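Local coordinates for protein HpcH/HpaI aldolase (Desulfitobacterium hafniense, PDB 3QZ6) that belongs to the HpcH/HpaI aldolase family and is built as a closed eight-stranded parallel TIM barrel with helices packed round it, at residues V97-V107 and S161-D169; A110-G121 and W133-I144. All blocks are in the same frame, centred on the assembly; numbering follows the deposited sequence.

Contact 1 (V97-V107 and S161-D169)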
loop_
_atom_site.group_PDB
_atom_site.type_symbol
_atom_site.label_atom_id
_atom_site.label_comp_id
_atom_site.label_asym_id
_atom_site.label_seq_id
_atom_site.Cartn_x
_atom_site.Cartn_y
_atom_site.Cartn_z
ATOM N N VAL A 97 21.837 4.482 -17.699
ATOM C CA VAL A 97 22.242 5.207 -18.895
ATOM C C VAL A 97 23.757 5.193 -18.998
ATOM O O VAL A 97 24.441 5.591 -18.063
ATOM C CB VAL A 97 21.771 6.655 -18.867
ATOM C CG1 VAL A 97 22.303 7.389 -20.097
ATOM C CG2 VAL A 97 20.250 6.703 -18.823
ATOM N N GLN A 98 24.278 4.742 -20.131
ATOM C CA GLN A 98 25.723 4.615 -20.283
ATOM C C GLN A 98 26.331 5.399 -21.445
ATOM O O GLN A 98 27.545 5.371 -21.628
ATOM C CB GLN A 98 26.106 3.144 -20.429
ATOM C CG GLN A 98 25.843 2.309 -19.203
ATOM C CD GLN A 98 26.627 1.017 -19.231
ATOM O OE1 GLN A 98 27.858 1.025 -19.134
ATOM N NE2 GLN A 98 25.925 -0.100 -19.379
ATOM N N SER A 99 25.514 6.083 -22.238
ATOM C CA SER A 99 26.066 6.810 -23.387
ATOM C C SER A 99 25.134 7.901 -23.870
ATOM O O SER A 99 23.936 7.874 -23.588
ATOM C CB SER A 99 26.286 5.845 -24.549
ATOM O OG SER A 99 25.032 5.355 -24.989
ATOM N N ALA A 100 25.687 8.852 -24.614
ATOM C CA ALA A 100 24.889 9.907 -25.216
ATOM C C ALA A 100 23.837 9.293 -26.131
ATOM O O ALA A 100 22.723 9.801 -26.231
ATOM C CB ALA A 100 25.777 10.877 -26.006
ATOM N N GLU A 101 24.186 8.189 -26.788
ATOM C CA GLU A 101 23.296 7.614 -27.787
ATOM C C GLU A 101 21.946 7.210 -27.180
ATOM O O GLU A 101 20.899 7.417 -27.787
ATOM C CB GLU A 101 23.951 6.432 -28.500
ATOM C CG GLU A 101 23.050 5.790 -29.557
ATOM C CD GLU A 101 22.465 6.805 -30.544
ATOM O OE1 GLU A 101 23.213 7.703 -31.002
ATOM O OE2 GLU A 101 21.252 6.702 -30.857
ATOM N N THR A 102 21.972 6.639 -25.981
ATOM C CA THR A 102 20.734 6.246 -25.312
ATOM C C THR A 102 19.837 7.461 -25.092
ATOM O O THR A 102 18.626 7.393 -25.276
ATOM C CB THR A 102 21.029 5.569 -23.969
ATOM O OG1 THR A 102 21.747 4.352 -24.208
ATOM C CG2 THR A 102 19.740 5.256 -23.223
HETATM N N MSE A 103 20.442 8.573 -24.690
HETATM C CA MSE A 103 19.694 9.807 -24.487
HETATM C C MSE A 103 19.189 10.382 -25.808
HETATM O O MSE A 103 18.055 10.869 -25.887
HETATM C CB MSE A 103 20.550 10.840 -23.758
HETATM C CG MSE A 103 20.842 10.495 -22.310
HETATM SE SE MSE A 103 19.197 10.265 -21.250
HETATM C CE MSE A 103 19.037 8.420 -21.368
ATOM N N ARG A 104 20.019 10.339 -26.846
ATOM C CA ARG A 104 19.570 10.842 -28.143
ATOM C C ARG A 104 18.343 10.070 -28.615
ATOM O O ARG A 104 17.388 10.657 -29.120
ATOM C CB ARG A 104 20.686 10.789 -29.191
ATOM C CG ARG A 104 21.725 11.900 -29.012
ATOM C CD ARG A 104 22.629 12.036 -30.235
ATOM N NE ARG A 104 23.599 10.951 -30.313
ATOM C CZ ARG A 104 24.813 11.000 -29.775
ATOM N NH1 ARG A 104 25.632 9.961 -29.888
ATOM N NH2 ARG A 104 25.205 12.087 -29.118
ATOM N N GLU A 105 18.369 8.755 -28.428
ATOM C CA GLU A 105 17.269 7.909 -28.870
ATOM C C GLU A 105 16.016 8.138 -28.018
ATOM O O GLU A 105 14.901 8.167 -28.539
ATOM C CB GLU A 105 17.691 6.444 -28.835
ATOM C CG GLU A 105 16.617 5.483 -29.298
ATOM C CD GLU A 105 16.318 5.591 -30.788
ATOM O OE1 GLU A 105 16.987 6.383 -31.499
ATOM O OE2 GLU A 105 15.405 4.874 -31.248
ATOM N N THR A 106 16.194 8.303 -26.711
ATOM C CA THR A 106 15.067 8.640 -25.844
ATOM C C THR A 106 14.408 9.950 -26.281
ATOM O O THR A 106 13.189 10.032 -26.438
ATOM C CB THR A 106 15.486 8.775 -24.382
ATOM O OG1 THR A 106 16.086 7.549 -23.941
ATOM C CG2 THR A 106 14.258 9.065 -23.523
ATOM N N VAL A 107 15.222 10.970 -26.495
ATOM C CA VAL A 107 14.702 12.261 -26.926
ATOM C C VAL A 107 14.046 12.186 -28.318
ATOM O O VAL A 107 12.991 12.780 -28.547
ATOM C CB VAL A 107 15.799 13.342 -26.889
ATOM C CG1 VAL A 107 15.296 14.647 -27.526
ATOM C CG2 VAL A 107 16.244 13.573 -25.444
ATOM N N SER A 161 29.334 13.900 -21.637
ATOM C CA SER A 161 28.772 13.509 -22.919
ATOM C C SER A 161 27.301 13.096 -22.764
ATOM O O SER A 161 26.445 13.444 -23.575
ATOM C CB SER A 161 29.586 12.354 -23.501
ATOM O OG SER A 161 29.078 11.956 -24.756
ATOM N N ILE A 162 27.001 12.359 -21.712
ATOM C CA ILE A 162 25.625 11.922 -21.512
ATOM C C ILE A 162 24.700 13.109 -21.248
ATOM O O ILE A 162 23.638 13.222 -21.860
ATOM C CB ILE A 162 25.529 10.884 -20.387
ATOM C CG1 ILE A 162 26.272 9.612 -20.808
ATOM C CG2 ILE A 162 24.055 10.597 -20.040
ATOM C CD1 ILE A 162 26.506 8.604 -19.699
ATOM N N LEU A 163 25.117 14.006 -20.361
ATOM C CA LEU A 163 24.262 15.121 -19.946
ATOM C C LEU A 163 24.215 16.299 -20.923
ATOM O O LEU A 163 23.390 17.196 -20.763
ATOM C CB LEU A 163 24.650 15.613 -18.548
ATOM C CG LEU A 163 24.581 14.548 -17.451
ATOM C CD1 LEU A 163 24.846 15.170 -16.081
ATOM C CD2 LEU A 163 23.229 13.858 -17.472
ATOM N N ALA A 164 25.089 16.303 -21.928
ATOM C CA ALA A 164 25.098 17.381 -22.915
ATOM C C ALA A 164 24.046 17.184 -24.006
ATOM O O ALA A 164 23.777 18.090 -24.788
ATOM C CB ALA A 164 26.498 17.530 -23.551
ATOM N N VAL A 165 23.455 15.995 -24.068
ATOM C CA VAL A 165 22.434 15.724 -25.072
ATOM C C VAL A 165 21.246 16.657 -24.864
ATOM O O VAL A 165 20.730 16.779 -23.756
ATOM C CB VAL A 165 21.974 14.247 -25.044
ATOM C CG1 VAL A 165 20.786 14.047 -25.957
ATOM C CG2 VAL A 165 23.135 13.316 -25.463
ATOM N N GLN A 166 20.829 17.327 -25.930
ATOM C CA GLN A 166 19.690 18.233 -25.870
ATOM C C GLN A 166 18.406 17.459 -25.547
ATOM O O GLN A 166 18.117 16.427 -26.155
ATOM C CB GLN A 166 19.542 18.970 -27.196
ATOM C CG GLN A 166 18.375 19.944 -27.246
ATOM C CD GLN A 166 18.189 20.543 -28.634
ATOM O OE1 GLN A 166 17.584 19.928 -29.518
ATOM N NE2 GLN A 166 18.724 21.742 -28.835
ATOM N N GLY A 167 17.652 17.946 -24.572
ATOM C CA GLY A 167 16.432 17.271 -24.169
ATOM C C GLY A 167 16.575 16.510 -22.862
ATOM O O GLY A 167 15.593 16.012 -22.329
ATOM N N VAL A 168 17.790 16.410 -22.334
ATOM C CA VAL A 168 17.962 15.747 -21.042
ATOM C C VAL A 168 17.665 16.739 -19.932
ATOM O O VAL A 168 18.364 17.736 -19.783
ATOM C CB VAL A 168 19.379 15.195 -20.852
ATOM C CG1 VAL A 168 19.515 14.570 -19.463
ATOM C CG2 VAL A 168 19.705 14.182 -21.939
ATOM N N ASP A 169 16.637 16.467 -19.139
ATOM C CA ASP A 169 16.189 17.442 -18.146
ATOM C C ASP A 169 16.896 17.305 -16.804
ATOM O O ASP A 169 17.151 18.300 -16.124
ATOM C CB ASP A 169 14.673 17.329 -17.947
ATOM C CG ASP A 169 13.905 17.691 -19.205
ATOM O OD1 ASP A 169 14.118 18.810 -19.713
ATOM O OD2 ASP A 169 13.124 16.852 -19.706
HETATM O O HOH W 1 28.483 9.014 -24.563
#
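Ile162 and Val165 press their branches against the first turns of helix 100-110, where two neighbouring segments of the helical layer of a TIM barrel meet without any direct hydrogen bond between them. The ethyl arm of Ile162 lies along the loop entering the helix, its CD1 3.7 Å from Gln98 C and its CG1 beside the backbone of Ser99. With CG1 beside the backbone N (chi1 -65°), Ile162 CG2 is anti to that N and touches Val97 CG1 at 3.7 Å; the two side chains run alongside, pointing opposite ways. Val165 spans the first turn: CG2 meets Ala100 CB at 3.6 Å, while CG1 reaches CB of Met103, a selenomethionine, and Arg104 CG. The Arg104 chain passes nearly perpendicular to Val165. Val168 CG2 packs beside Met103, 3.9 Å from its CG. At the other end a type II beta turn, Val165 to Val168, brings Gly167 against Val107, whose CG2 touches Gly167 CA and approaches Gln166 O to 3.5 Å.

One water links the polar groups at Ala100 and Ser161: it accepts from Ala100 N at 2.8 Å and is hydrogen-bonded to Ser161 OG, so an amide of the first helical turn is satisfied across the contact. Ser99 holds the N-cap position, with a weak capping bond from Thr102 N to its OG. Behind the contact, Met103 and Val97 also rest on Ala148 of strand 145-150, joining the outer layer to the barrel wall. Farther out, Arg104 forms a salt bridge to Glu101 OE1, its two N-H bonds there both weak, and one face of its guanidinium lies against the backbone, with Ala100 C 4.1 Å from the plane and over its centre.

Contact 2 (A110-G121 and W133-I144); sequences AKYPPLGERGVG and WAEWVQERNDEI
Asn141, on the segment of helix 133-141, reaches into the loop that follows helix 100-110 and grips the backbone of Tyr112 with both ends of its amide. Its CB lies 4.0 Å from Lys111 CD, and CG continues past the same methylene. OD1 accepts from Tyr112 N at 2.8 Å, in the carbonyl plane and on a lone pair, and also accepts a hydrogen bond from a water shared with Ala110 O and Arg118 NH1. ND2 donates to Tyr112 O at 2.9 Å with an N-H...O angle of 163°, next to Leu115 CB. Two bonds to one residue fix the rotation of the amide. The Lys111 chain turns at chi2 (-68°) and chi4 (88°), which carries CE to 3.3 Å from Asn141 O; its NZ bond to that oxygen is weak and is supplemented by bridging water.

The Tyr112 ring is sandwiched between Arg118 CD and Val137 CG1, the latter a CH-pi contact 4.1 Å from the centroid. Tyr112 OH meets the edge of Trp136, 3.5 Å from CZ3, and lies over the centre of the Arg118 guanidinium. Val120 CG1 touches Trp133 CZ3 at 3.5 Å. Arg118 is held by a salt bridge to Asp86 of helix 78-87, so the loop is pinned between that helix and helix 133-141, which precedes strand 145-150 of the barrel in the chain.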
loop_
_atom_site.group_PDB
_atom_site.type_symbol
_atom_site.label_atom_id
_atom_site.label_comp_id
_atom_site.label_asym_id
_atom_site.label_seq_id
_atom_site.Cartn_x
_atom_site.Cartn_y
_atom_site.Cartn_z
ATOM N N ALA A 110 10.638 10.804 -27.871
ATOM C CA ALA A 110 9.800 11.502 -26.896
ATOM C C ALA A 110 9.322 12.873 -27.357
ATOM O O ALA A 110 8.358 13.408 -26.810
ATOM C CB ALA A 110 10.548 11.641 -25.580
ATOM N N LYS A 111 10.011 13.451 -28.336
ATOM C CA LYS A 111 9.714 14.819 -28.767
ATOM C C LYS A 111 9.061 14.845 -30.142
ATOM O O LYS A 111 9.469 14.110 -31.041
ATOM C CB LYS A 111 11.001 15.660 -28.827
ATOM C CG LYS A 111 11.668 15.898 -27.496
ATOM C CD LYS A 111 10.828 16.791 -26.609
ATOM C CE LYS A 111 11.340 16.785 -25.177
ATOM N NZ LYS A 111 12.376 17.804 -24.938
ATOM N N TYR A 112 8.059 15.702 -30.303
ATOM C CA TYR A 112 7.444 15.938 -31.602
ATOM C C TYR A 112 8.418 16.670 -32.516
ATOM O O TYR A 112 9.315 17.360 -32.037
ATOM C CB TYR A 112 6.201 16.817 -31.445
ATOM C CG TYR A 112 5.063 16.162 -30.703
ATOM C CD1 TYR A 112 4.503 14.974 -31.163
ATOM C CD2 TYR A 112 4.529 16.742 -29.557
ATOM C CE1 TYR A 112 3.444 14.372 -30.494
ATOM C CE2 TYR A 112 3.461 16.145 -28.878
ATOM C CZ TYR A 112 2.931 14.964 -29.353
ATOM O OH TYR A 112 1.872 14.369 -28.693
ATOM N N PRO A 113 8.235 16.549 -33.840
ATOM C CA PRO A 113 9.093 17.349 -34.725
ATOM C C PRO A 113 9.016 18.837 -34.355
ATOM O O PRO A 113 7.964 19.283 -33.904
ATOM C CB PRO A 113 8.477 17.110 -36.106
ATOM C CG PRO A 113 7.870 15.719 -35.994
ATOM C CD PRO A 113 7.311 15.680 -34.587
ATOM N N PRO A 114 10.106 19.599 -34.555
ATOM C CA PRO A 114 11.383 19.181 -35.147
ATOM C C PRO A 114 12.400 18.656 -34.127
ATOM O O PRO A 114 13.520 18.320 -34.504
ATOM C CB PRO A 114 11.906 20.480 -35.769
ATOM C CG PRO A 114 11.420 21.532 -34.838
ATOM C CD PRO A 114 10.073 21.053 -34.312
ATOM N N LEU A 115 12.023 18.582 -32.856
ATOM C CA LEU A 115 12.963 18.145 -31.828
ATOM C C LEU A 115 13.107 16.623 -31.765
ATOM O O LEU A 115 14.047 16.108 -31.158
ATOM C CB LEU A 115 12.570 18.705 -30.463
ATOM C CG LEU A 115 12.616 20.232 -30.319
ATOM C CD1 LEU A 115 12.222 20.667 -28.894
ATOM C CD2 LEU A 115 14.001 20.775 -30.686
ATOM N N GLY A 116 12.178 15.912 -32.400
ATOM C CA GLY A 116 12.173 14.455 -32.374
ATOM C C GLY A 116 11.181 13.904 -33.381
ATOM O O GLY A 116 10.679 14.643 -34.232
ATOM N N GLU A 117 10.886 12.612 -33.281
ATOM C CA GLU A 117 10.026 11.947 -34.247
ATOM C C GLU A 117 8.800 11.301 -33.592
ATOM O O GLU A 117 8.219 10.358 -34.135
ATOM C CB GLU A 117 10.848 10.925 -35.061
ATOM C CG GLU A 117 11.929 11.642 -35.905
ATOM C CD GLU A 117 12.973 10.726 -36.544
ATOM O OE1 GLU A 117 12.951 9.503 -36.322
ATOM O OE2 GLU A 117 13.832 11.255 -37.281
ATOM N N ARG A 118 8.400 11.817 -32.432
ATOM C CA ARG A 118 7.186 11.328 -31.771
ATOM C C ARG A 118 5.982 11.519 -32.701
ATOM O O ARG A 118 5.800 12.596 -33.272
ATOM C CB ARG A 118 6.942 12.090 -30.457
ATOM C CG ARG A 118 5.740 11.566 -29.662
ATOM C CD ARG A 118 5.438 12.410 -28.416
ATOM N NE ARG A 118 4.157 12.017 -27.817
ATOM C CZ ARG A 118 3.572 12.649 -26.805
ATOM N NH1 ARG A 118 4.150 13.708 -26.242
ATOM N NH2 ARG A 118 2.405 12.217 -26.349
ATOM N N GLY A 119 5.159 10.484 -32.842
ATOM C CA GLY A 119 3.959 10.571 -33.658
ATOM C C GLY A 119 2.854 11.336 -32.956
ATOM O O GLY A 119 2.726 11.266 -31.739
ATOM N N VAL A 120 2.052 12.065 -33.724
ATOM C CA VAL A 120 0.998 12.905 -33.168
ATOM C C VAL A 120 -0.335 12.157 -33.199
ATOM O O VAL A 120 -0.902 11.929 -34.265
ATOM C CB VAL A 120 0.849 14.229 -33.960
ATOM C CG1 VAL A 120 -0.155 15.142 -33.278
ATOM C CG2 VAL A 120 2.206 14.942 -34.099
ATOM N N GLY A 121 -0.830 11.754 -32.036
ATOM C CA GLY A 121 -2.104 11.052 -31.977
ATOM C C GLY A 121 -3.197 11.979 -31.486
ATOM O O GLY A 121 -3.014 13.185 -31.479
ATOM N N TRP A 133 -3.188 22.641 -32.903
ATOM C CA TRP A 133 -2.084 21.678 -33.053
ATOM C C TRP A 133 -0.708 22.316 -33.184
ATOM O O TRP A 133 0.244 21.882 -32.529
ATOM C CB TRP A 133 -2.331 20.703 -34.206
ATOM C CG TRP A 133 -3.395 19.682 -33.871
ATOM C CD1 TRP A 133 -4.676 19.644 -34.348
ATOM C CD2 TRP A 133 -3.271 18.578 -32.964
ATOM N NE1 TRP A 133 -5.350 18.579 -33.803
ATOM C CE2 TRP A 133 -4.513 17.908 -32.950
ATOM C CE3 TRP A 133 -2.229 18.087 -32.166
ATOM C CZ2 TRP A 133 -4.744 16.770 -32.174
ATOM C CZ3 TRP A 133 -2.463 16.950 -31.383
ATOM C CH2 TRP A 133 -3.708 16.308 -31.398
ATOM N N ALA A 134 -0.607 23.347 -34.021
ATOM C CA ALA A 134 0.682 23.951 -34.314
ATOM C C ALA A 134 1.341 24.475 -33.039
ATOM O O ALA A 134 2.542 24.305 -32.840
ATOM C CB ALA A 134 0.534 25.077 -35.368
ATOM N N GLU A 135 0.549 25.105 -32.177
ATOM C CA GLU A 135 1.055 25.634 -30.915
ATOM C C GLU A 135 1.236 24.516 -29.899
ATOM O O GLU A 135 2.214 24.481 -29.151
ATOM C CB GLU A 135 0.071 26.655 -30.341
ATOM C CG GLU A 135 0.535 28.091 -30.402
ATOM C CD GLU A 135 0.568 28.631 -31.814
ATOM O OE1 GLU A 135 1.536 29.346 -32.158
ATOM O OE2 GLU A 135 -0.379 28.344 -32.577
ATOM N N TRP A 136 0.279 23.600 -29.870
ATOM C CA TRP A 136 0.241 22.585 -28.823
ATOM C C TRP A 136 1.456 21.659 -28.843
ATOM O O TRP A 136 2.019 21.368 -27.801
ATOM C CB TRP A 136 -1.055 21.782 -28.910
ATOM C CG TRP A 136 -1.267 20.843 -27.756
ATOM C CD1 TRP A 136 -1.899 21.119 -26.570
ATOM C CD2 TRP A 136 -0.846 19.476 -27.679
ATOM N NE1 TRP A 136 -1.904 19.998 -25.768
ATOM C CE2 TRP A 136 -1.264 18.979 -26.424
ATOM C CE3 TRP A 136 -0.168 18.621 -28.553
ATOM C CZ2 TRP A 136 -1.015 17.673 -26.020
ATOM C CZ3 TRP A 136 0.079 17.320 -28.150
ATOM C CH2 TRP A 136 -0.344 16.859 -26.893
ATOM N N VAL A 137 1.880 21.206 -30.020
ATOM C CA VAL A 137 3.047 20.323 -30.070
ATOM C C VAL A 137 4.313 21.027 -29.568
ATOM O O VAL A 137 5.161 20.402 -28.935
ATOM C CB VAL A 137 3.287 19.709 -31.472
ATOM C CG1 VAL A 137 2.174 18.716 -31.814
ATOM C CG2 VAL A 137 3.410 20.805 -32.540
ATOM N N GLN A 138 4.430 22.326 -29.833
ATOM C CA GLN A 138 5.597 23.082 -29.382
ATOM C C GLN A 138 5.595 23.220 -27.880
ATOM O O GLN A 138 6.626 23.034 -27.230
ATOM C CB GLN A 138 5.628 24.487 -29.991
ATOM C CG GLN A 138 6.041 24.546 -31.431
ATOM C CD GLN A 138 6.237 25.984 -31.900
ATOM O OE1 GLN A 138 5.340 26.583 -32.498
ATOM N NE2 GLN A 138 7.411 26.546 -31.615
ATOM N N GLU A 139 4.441 23.577 -27.327
ATOM C CA GLU A 139 4.317 23.703 -25.879
ATOM C C GLU A 139 4.520 22.366 -25.171
ATOM O O GLU A 139 5.180 22.303 -24.141
ATOM C CB GLU A 139 2.970 24.307 -25.494
ATOM C CG GLU A 139 2.767 25.708 -26.046
ATOM C CD GLU A 139 1.531 26.379 -25.485
ATOM O OE1 GLU A 139 1.029 25.913 -24.438
ATOM O OE2 GLU A 139 1.066 27.371 -26.089
ATOM N N ARG A 140 3.951 21.295 -25.711
ATOM C CA ARG A 140 4.103 19.994 -25.062
ATOM C C ARG A 140 5.575 19.553 -25.056
ATOM O O ARG A 140 6.059 19.000 -24.069
ATOM C CB ARG A 140 3.203 18.938 -25.717
ATOM C CG ARG A 140 3.282 17.564 -25.057
ATOM C CD ARG A 140 3.117 17.660 -23.539
ATOM N NE ARG A 140 1.882 18.348 -23.164
ATOM C CZ ARG A 140 0.724 17.750 -22.905
ATOM N NH1 ARG A 140 0.612 16.425 -22.972
ATOM N NH2 ARG A 140 -0.330 18.484 -22.573
ATOM N N ASN A 141 6.294 19.799 -26.150
ATOM C CA ASN A 141 7.712 19.434 -26.194
ATOM C C ASN A 141 8.489 20.054 -25.032
ATOM O O ASN A 141 9.451 19.470 -24.543
ATOM C CB ASN A 141 8.352 19.860 -27.525
ATOM C CG ASN A 141 8.306 18.766 -28.587
ATOM O OD1 ASN A 141 7.812 17.656 -28.353
ATOM N ND2 ASN A 141 8.820 19.084 -29.773
ATOM N N ASP A 142 8.069 21.240 -24.594
ATOM C CA ASP A 142 8.745 21.930 -23.488
ATOM C C ASP A 142 8.397 21.361 -22.116
ATOM O O ASP A 142 9.021 21.715 -21.119
ATOM C CB ASP A 142 8.403 23.416 -23.487
ATOM C CG ASP A 142 9.259 24.212 -24.445
ATOM O OD1 ASP A 142 10.304 23.685 -24.887
ATOM O OD2 ASP A 142 8.884 25.367 -24.751
ATOM N N GLU A 143 7.390 20.496 -22.055
ATOM C CA GLU A 143 6.909 19.979 -20.766
ATOM C C GLU A 143 7.242 18.500 -20.498
ATOM O O GLU A 143 7.199 18.047 -19.347
ATOM C CB GLU A 143 5.402 20.217 -20.643
ATOM C CG GLU A 143 5.023 21.698 -20.705
ATOM C CD GLU A 143 3.534 21.911 -20.895
ATOM O OE1 GLU A 143 2.924 21.174 -21.705
ATOM O OE2 GLU A 143 2.971 22.806 -20.230
ATOM N N ILE A 144 7.548 17.757 -21.556
ATOM C CA ILE A 144 7.995 16.363 -21.429
ATOM C C ILE A 144 9.269 16.294 -20.588
ATOM O O ILE A 144 10.188 17.081 -20.791
ATOM C CB ILE A 144 8.312 15.773 -22.813
ATOM C CG1 ILE A 144 7.061 15.781 -23.676
ATOM C CG2 ILE A 144 8.861 14.361 -22.696
ATOM C CD1 ILE A 144 5.879 15.201 -22.996
HETATM O O HOH W 2 6.478 15.310 -26.883
HETATM O O HOH W 3 11.058 19.050 -22.424
HETATM O O HOH W 4 12.284 20.765 -25.354
HETATM O O HOH W 5 2.435 14.407 -23.968
#

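Both contacts involve helix 100-110: contact 1 packs its starting turns against helix 159-163 and the turn beyond, and contact 2 ties the loop after it to helix 133-141. Each mixes buried and exposed residues, but contact 1 lies nearer the chain centre, about 16 Å against about 21 Å. Aliphatic branches carry contact 1, with a single bridging water; contact 2 adds direct amide-to-backbone bonds, aromatic rings and several waters. Their centres are about 18 Å apart, yet their edges meet, Gln166 OE1 lying 3.9 Å from Leu115 CD2. In sequence, both segments of contact 2 fall between those of contact 1.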